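PDB 5K8R: protocadherin gamma-B3 from Homo sapiens, which probably acts as a calcium-dependent cell-adhesion protein and may help establish and maintain specific neuronal connections in the brain. Local coordinates for residues Thr33-Val38 / Val79-Leu84; Ser229-Val234 / Val303-Ser308. All coordinates share one frame; numbering follows the deposited sequence.

Contact 1 of 2, residues Thr33-Val38 / Val79-Leu84; sequences TRNLRV and VAEKPL
N35 and R37 both donate to E81, gripping its OE2 from opposite faces of the carboxylate. N35 ND2 comes nearly along the C-O axis of E81 OE2 at 2.7 Å. R37 NH1 makes a salt bridge to E81 OE2 from above the carboxylate plane, at 3.0 Å. E81 CG sits between its backbone N and carbonyl carbon (chi1 44°), and the extended chain beyond it carries the carboxylate across to both donors. R37 runs over V79, whose CG1 lies on one face of the guanidinium and 3.4 Å from R37 CG. Bent at chi2 and chi3, R34 turns its NE to the backbone of E81. R34 NE donates to E81 O at 3.1 Å, with that oxygen close to the guanidinium plane, and A80 CB lies over one face. L36 CD2 packs on A80 CB at 3.5 Å. The backbones of R37 and V79 pair at the edge of the first cadherin repeat's sheet. With an alanine in place of R37, E81 would probably lose its guanidinium partner, and V79 CG1 the chain that lies over it. E322 of the second subunit accepts from K82 N. The E81 carboxylate probably offsets part of the charge of R37 beside this dimer interface.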
loop_
_atom_site.group_PDB
_atom_site.type_symbol
_atom_site.label_atom_id
_atom_site.label_comp_id
_atom_site.label_asym_id
_atom_site.label_seq_id
_atom_site.Cartn_x
_atom_site.Cartn_y
_atom_site.Cartn_z
ATOM N N THR A 33 8.956 -14.762 -83.832
ATOM C CA THR A 33 10.106 -15.627 -84.069
ATOM C C THR A 33 10.959 -15.718 -82.809
ATOM O O THR A 33 11.700 -16.683 -82.617
ATOM C CB THR A 33 10.976 -15.112 -85.231
ATOM O OG1 THR A 33 10.156 -14.888 -86.384
ATOM C CG2 THR A 33 12.059 -16.124 -85.574
ATOM N N ARG A 34 10.823 -14.724 -81.931
ATOM C CA ARG A 34 11.577 -14.643 -80.691
ATOM C C ARG A 34 10.896 -15.243 -79.488
ATOM O O ARG A 34 11.531 -15.772 -78.623
ATOM C CB ARG A 34 12.034 -13.237 -80.454
ATOM C CG ARG A 34 12.836 -12.746 -81.618
ATOM C CD ARG A 34 14.116 -12.095 -81.200
ATOM N NE ARG A 34 14.949 -13.016 -80.478
ATOM C CZ ARG A 34 16.096 -12.674 -79.945
ATOM N NH1 ARG A 34 16.512 -11.446 -80.071
ATOM N NH2 ARG A 34 16.827 -13.555 -79.314
ATOM N N ASN A 35 9.592 -15.159 -79.455
ATOM C CA ASN A 35 8.780 -15.812 -78.427
ATOM C C ASN A 35 9.225 -15.411 -77.019
ATOM O O ASN A 35 9.652 -16.236 -76.209
ATOM C CB ASN A 35 8.815 -17.332 -78.609
ATOM C CG ASN A 35 7.749 -18.042 -77.799
ATOM O OD1 ASN A 35 6.729 -17.454 -77.442
ATOM N ND2 ASN A 35 7.978 -19.318 -77.509
ATOM N N LEU A 36 9.123 -14.112 -76.743
ATOM C CA LEU A 36 9.481 -13.599 -75.427
ATOM C C LEU A 36 8.574 -14.200 -74.363
ATOM O O LEU A 36 7.384 -14.426 -74.597
ATOM C CB LEU A 36 9.364 -12.074 -75.401
ATOM C CG LEU A 36 9.964 -11.280 -76.561
ATOM C CD1 LEU A 36 9.683 -9.795 -76.387
ATOM C CD2 LEU A 36 11.452 -11.532 -76.665
ATOM N N ARG A 37 9.137 -14.459 -73.183
ATOM C CA ARG A 37 8.303 -14.912 -72.076
ATOM C C ARG A 37 8.966 -14.559 -70.754
ATOM O O ARG A 37 10.182 -14.391 -70.670
ATOM C CB ARG A 37 8.021 -16.418 -72.157
ATOM C CG ARG A 37 9.257 -17.287 -72.247
ATOM C CD ARG A 37 8.888 -18.731 -72.537
ATOM N NE ARG A 37 10.068 -19.581 -72.672
ATOM C CZ ARG A 37 10.760 -19.723 -73.797
ATOM N NH1 ARG A 37 10.396 -19.065 -74.890
ATOM N NH2 ARG A 37 11.821 -20.518 -73.830
ATOM N N VAL A 38 8.143 -14.444 -69.720
ATOM C CA VAL A 38 8.604 -14.103 -68.380
ATOM C C VAL A 38 8.899 -15.388 -67.621
ATOM O O VAL A 38 8.217 -16.405 -67.801
ATOM C CB VAL A 38 7.556 -13.239 -67.649
ATOM C CG1 VAL A 38 6.235 -13.984 -67.527
ATOM C CG2 VAL A 38 8.063 -12.805 -66.283
ATOM N N VAL A 79 13.008 -14.277 -71.084
ATOM C CA VAL A 79 13.814 -15.061 -72.009
ATOM C C VAL A 79 13.294 -15.055 -73.442
ATOM O O VAL A 79 12.097 -15.197 -73.690
ATOM C CB VAL A 79 13.945 -16.523 -71.536
ATOM C CG1 VAL A 79 12.581 -17.194 -71.508
ATOM C CG2 VAL A 79 14.904 -17.286 -72.437
ATOM N N ALA A 80 14.223 -14.892 -74.377
ATOM C CA ALA A 80 13.928 -14.880 -75.797
ATOM C C ALA A 80 14.667 -16.036 -76.451
ATOM O O ALA A 80 15.678 -16.520 -75.936
ATOM C CB ALA A 80 14.341 -13.557 -76.453
ATOM N N GLU A 81 14.155 -16.482 -77.593
ATOM C CA GLU A 81 14.782 -17.558 -78.341
ATOM C C GLU A 81 15.041 -17.103 -79.771
ATOM O O GLU A 81 14.526 -16.078 -80.227
ATOM C CB GLU A 81 13.933 -18.837 -78.319
ATOM C CG GLU A 81 12.449 -18.631 -78.544
ATOM C CD GLU A 81 11.669 -19.927 -78.460
ATOM O OE1 GLU A 81 12.121 -20.932 -79.049
ATOM O OE2 GLU A 81 10.612 -19.947 -77.796
ATOM N N LYS A 82 15.856 -17.889 -80.470
ATOM C CA LYS A 82 16.322 -17.566 -81.817
ATOM C C LYS A 82 16.914 -16.158 -81.922
ATOM O O LYS A 82 16.334 -15.291 -82.577
ATOM C CB LYS A 82 15.180 -17.725 -82.825
ATOM C CG LYS A 82 14.637 -19.139 -82.921
ATOM C CD LYS A 82 13.514 -19.232 -83.938
ATOM C CE LYS A 82 13.000 -20.655 -84.062
ATOM N NZ LYS A 82 12.503 -21.181 -82.760
ATOM N N PRO A 83 18.070 -15.922 -81.278
ATOM C CA PRO A 83 18.804 -16.844 -80.403
ATOM C C PRO A 83 18.338 -16.762 -78.949
ATOM O O PRO A 83 17.669 -15.799 -78.574
ATOM C CB PRO A 83 20.248 -16.368 -80.540
ATOM C CG PRO A 83 20.115 -14.902 -80.745
ATOM C CD PRO A 83 18.844 -14.693 -81.537
ATOM N N LEU A 84 18.684 -17.767 -78.147
ATOM C CA LEU A 84 18.308 -17.769 -76.739
ATOM C C LEU A 84 19.099 -16.716 -75.976
ATOM O O LEU A 84 20.321 -16.612 -76.128
ATOM C CB LEU A 84 18.543 -19.149 -76.128
ATOM C CG LEU A 84 17.452 -20.199 -76.342
ATOM C CD1 LEU A 84 17.930 -21.557 -75.868
ATOM C CD2 LEU A 84 16.182 -19.797 -75.609
#

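Contact 2 of 2, residues Ser229-Val234 / Val303-Ser308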
loop_
_atom_site.group_PDB
_atom_site.type_symbol
_atom_site.label_atom_id
_atom_site.label_comp_id
_atom_site.label_asym_id
_atom_site.label_seq_id
_atom_site.Cartn_x
_atom_site.Cartn_y
_atom_site.Cartn_z
ATOM N N SER A 229 -22.187 -3.838 29.712
ATOM C CA SER A 229 -23.167 -2.952 29.103
ATOM C C SER A 229 -22.496 -1.972 28.147
ATOM O O SER A 229 -21.363 -1.534 28.361
ATOM C CB SER A 229 -23.928 -2.181 30.182
ATOM O OG SER A 229 -24.438 -3.056 31.173
ATOM N N SER A 230 -23.215 -1.629 27.082
ATOM C CA SER A 230 -22.740 -0.626 26.139
ATOM C C SER A 230 -22.955 0.765 26.720
ATOM O O SER A 230 -24.035 1.072 27.233
ATOM C CB SER A 230 -23.466 -0.763 24.800
ATOM O OG SER A 230 -22.992 0.186 23.862
ATOM N N VAL A 231 -21.923 1.602 26.643
ATOM C CA VAL A 231 -21.971 2.951 27.182
ATOM C C VAL A 231 -21.996 4.002 26.075
ATOM O O VAL A 231 -22.745 4.978 26.166
ATOM C CB VAL A 231 -20.799 3.193 28.161
ATOM C CG1 VAL A 231 -19.467 2.853 27.515
ATOM C CG2 VAL A 231 -20.802 4.622 28.668
ATOM N N LEU A 232 -21.206 3.814 25.019
ATOM C CA LEU A 232 -21.222 4.694 23.855
ATOM C C LEU A 232 -20.515 3.981 22.708
ATOM O O LEU A 232 -20.079 2.834 22.839
ATOM C CB LEU A 232 -20.575 6.049 24.168
ATOM C CG LEU A 232 -19.109 6.101 24.603
ATOM C CD1 LEU A 232 -18.166 6.257 23.415
ATOM C CD2 LEU A 232 -18.906 7.231 25.595
ATOM N N LYS A 233 -20.398 4.675 21.575
ATOM C CA LYS A 233 -19.734 4.118 20.400
ATOM C C LYS A 233 -19.099 5.253 19.614
ATOM O O LYS A 233 -19.812 6.100 19.071
ATOM C CB LYS A 233 -20.716 3.344 19.518
ATOM C CG LYS A 233 -20.079 2.769 18.264
ATOM C CD LYS A 233 -21.105 2.067 17.392
ATOM C CE LYS A 233 -20.490 1.560 16.093
ATOM N NZ LYS A 233 -21.509 0.904 15.225
ATOM N N VAL A 234 -17.769 5.269 19.552
ATOM C CA VAL A 234 -17.081 6.267 18.746
ATOM C C VAL A 234 -17.146 5.873 17.274
ATOM O O VAL A 234 -17.475 4.740 16.911
ATOM C CB VAL A 234 -15.629 6.453 19.213
ATOM C CG1 VAL A 234 -15.587 6.744 20.708
ATOM C CG2 VAL A 234 -14.795 5.231 18.874
ATOM N N VAL A 303 -13.275 10.946 25.361
ATOM C CA VAL A 303 -14.506 10.324 25.833
ATOM C C VAL A 303 -14.653 10.652 27.312
ATOM O O VAL A 303 -13.746 10.376 28.104
ATOM C CB VAL A 303 -14.502 8.801 25.613
ATOM C CG1 VAL A 303 -15.537 8.133 26.499
ATOM C CG2 VAL A 303 -14.760 8.475 24.150
ATOM N N GLN A 304 -15.786 11.245 27.681
ATOM C CA GLN A 304 -16.074 11.593 29.069
ATOM C C GLN A 304 -17.282 10.789 29.528
ATOM O O GLN A 304 -18.396 10.994 29.035
ATOM C CB GLN A 304 -16.317 13.093 29.227
ATOM C CG GLN A 304 -16.532 13.526 30.669
ATOM C CD GLN A 304 -16.536 15.032 30.836
ATOM O OE1 GLN A 304 -16.112 15.769 29.947
ATOM N NE2 GLN A 304 -17.018 15.498 31.982
ATOM N N ILE A 305 -17.057 9.875 30.466
ATOM C CA ILE A 305 -18.102 9.036 31.037
ATOM C C ILE A 305 -18.365 9.540 32.447
ATOM O O ILE A 305 -17.545 9.340 33.353
ATOM C CB ILE A 305 -17.705 7.554 31.040
ATOM C CG1 ILE A 305 -17.321 7.104 29.628
ATOM C CG2 ILE A 305 -18.837 6.700 31.588
ATOM C CD1 ILE A 305 -16.749 5.706 29.565
ATOM N N ASP A 306 -19.501 10.206 32.633
ATOM C CA ASP A 306 -19.899 10.707 33.939
ATOM C C ASP A 306 -20.775 9.680 34.643
ATOM O O ASP A 306 -21.638 9.052 34.024
ATOM C CB ASP A 306 -20.647 12.034 33.804
ATOM C CG ASP A 306 -19.788 13.124 33.195
ATOM O OD1 ASP A 306 -18.568 13.141 33.461
ATOM O OD2 ASP A 306 -20.333 13.964 32.449
ATOM N N ILE A 307 -20.544 9.511 35.942
ATOM C CA ILE A 307 -21.258 8.535 36.755
ATOM C C ILE A 307 -22.179 9.283 37.709
ATOM O O ILE A 307 -21.750 10.223 38.387
ATOM C CB ILE A 307 -20.287 7.623 37.524
ATOM C CG1 ILE A 307 -19.391 6.862 36.546
ATOM C CG2 ILE A 307 -21.052 6.654 38.410
ATOM C CD1 ILE A 307 -18.482 5.856 37.210
ATOM N N SER A 308 -23.441 8.867 37.755
ATOM C CA SER A 308 -24.437 9.466 38.628
ATOM C C SER A 308 -24.607 8.630 39.891
ATOM O O SER A 308 -24.422 7.410 39.884
ATOM C CB SER A 308 -25.779 9.609 37.907
ATOM O OG SER A 308 -26.194 8.373 37.353
#
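Strands 230-233 and 303-308 run antiparallel at 153° with their axes 9.1 Å apart. That spacing is too wide for backbone pairing, and the two meet through side chains alone. The closest CA pair, V231 and I305, is 8.2 Å apart. Strand 230-233 is bent by a classic beta bulge, where V231 and L232 both lie opposite L271 on strand 270-273. Two successive residues therefore point toward strand 303-308, while V303 and I305 point back at them. L232 CG takes the place between its backbone N and carbonyl carbon (chi1 61°), and both of its methyls reach V303. L232 CD2 touches V303 CG1 at 3.6 Å, and L232 CD1 lies 4.1 Å from V303 CG2. This is the face-to-face packing of a cadherin repeat, a Greek-key beta sandwich; strand 230-237 lies in one sheet of the third repeat and strand 298-308 in the other. V303 CG2 also meets V234 CG1 at 3.9 Å, with the two side chains crossing at about a right angle. V231 and I305 touch through their CG2 methyls, also crossing at about a right angle. V219 and L271 pack against V231 and L232 in the same core. Q304 and D306 point the other way; Q304 NE2 donates to the syn lone pair of D306 OD1 at 3.2 Å, and D306 OD2 forms a salt bridge with R218.

Overall arrangement
This chain holds the first four extracellular cadherin repeats of a longer protein. From the N terminus, contact 1 closes a loop of 40 residues in the first repeat. It joins the end of helix 31-34 and the edge strand 37-39 to the end of strand 73-80 and the loop after it. The chain then passes calcium sites and the second repeat. In the third repeat, contact 2 closes a loop of 68 residues and ties one sheet to the other. The loops neither nest nor cross. The centres of contacts 1 and 2 lie about 113 Å apart, on opposite sides of the chain's centre. Contact 1 borders the second subunit; contact 2 touches no other protein chain.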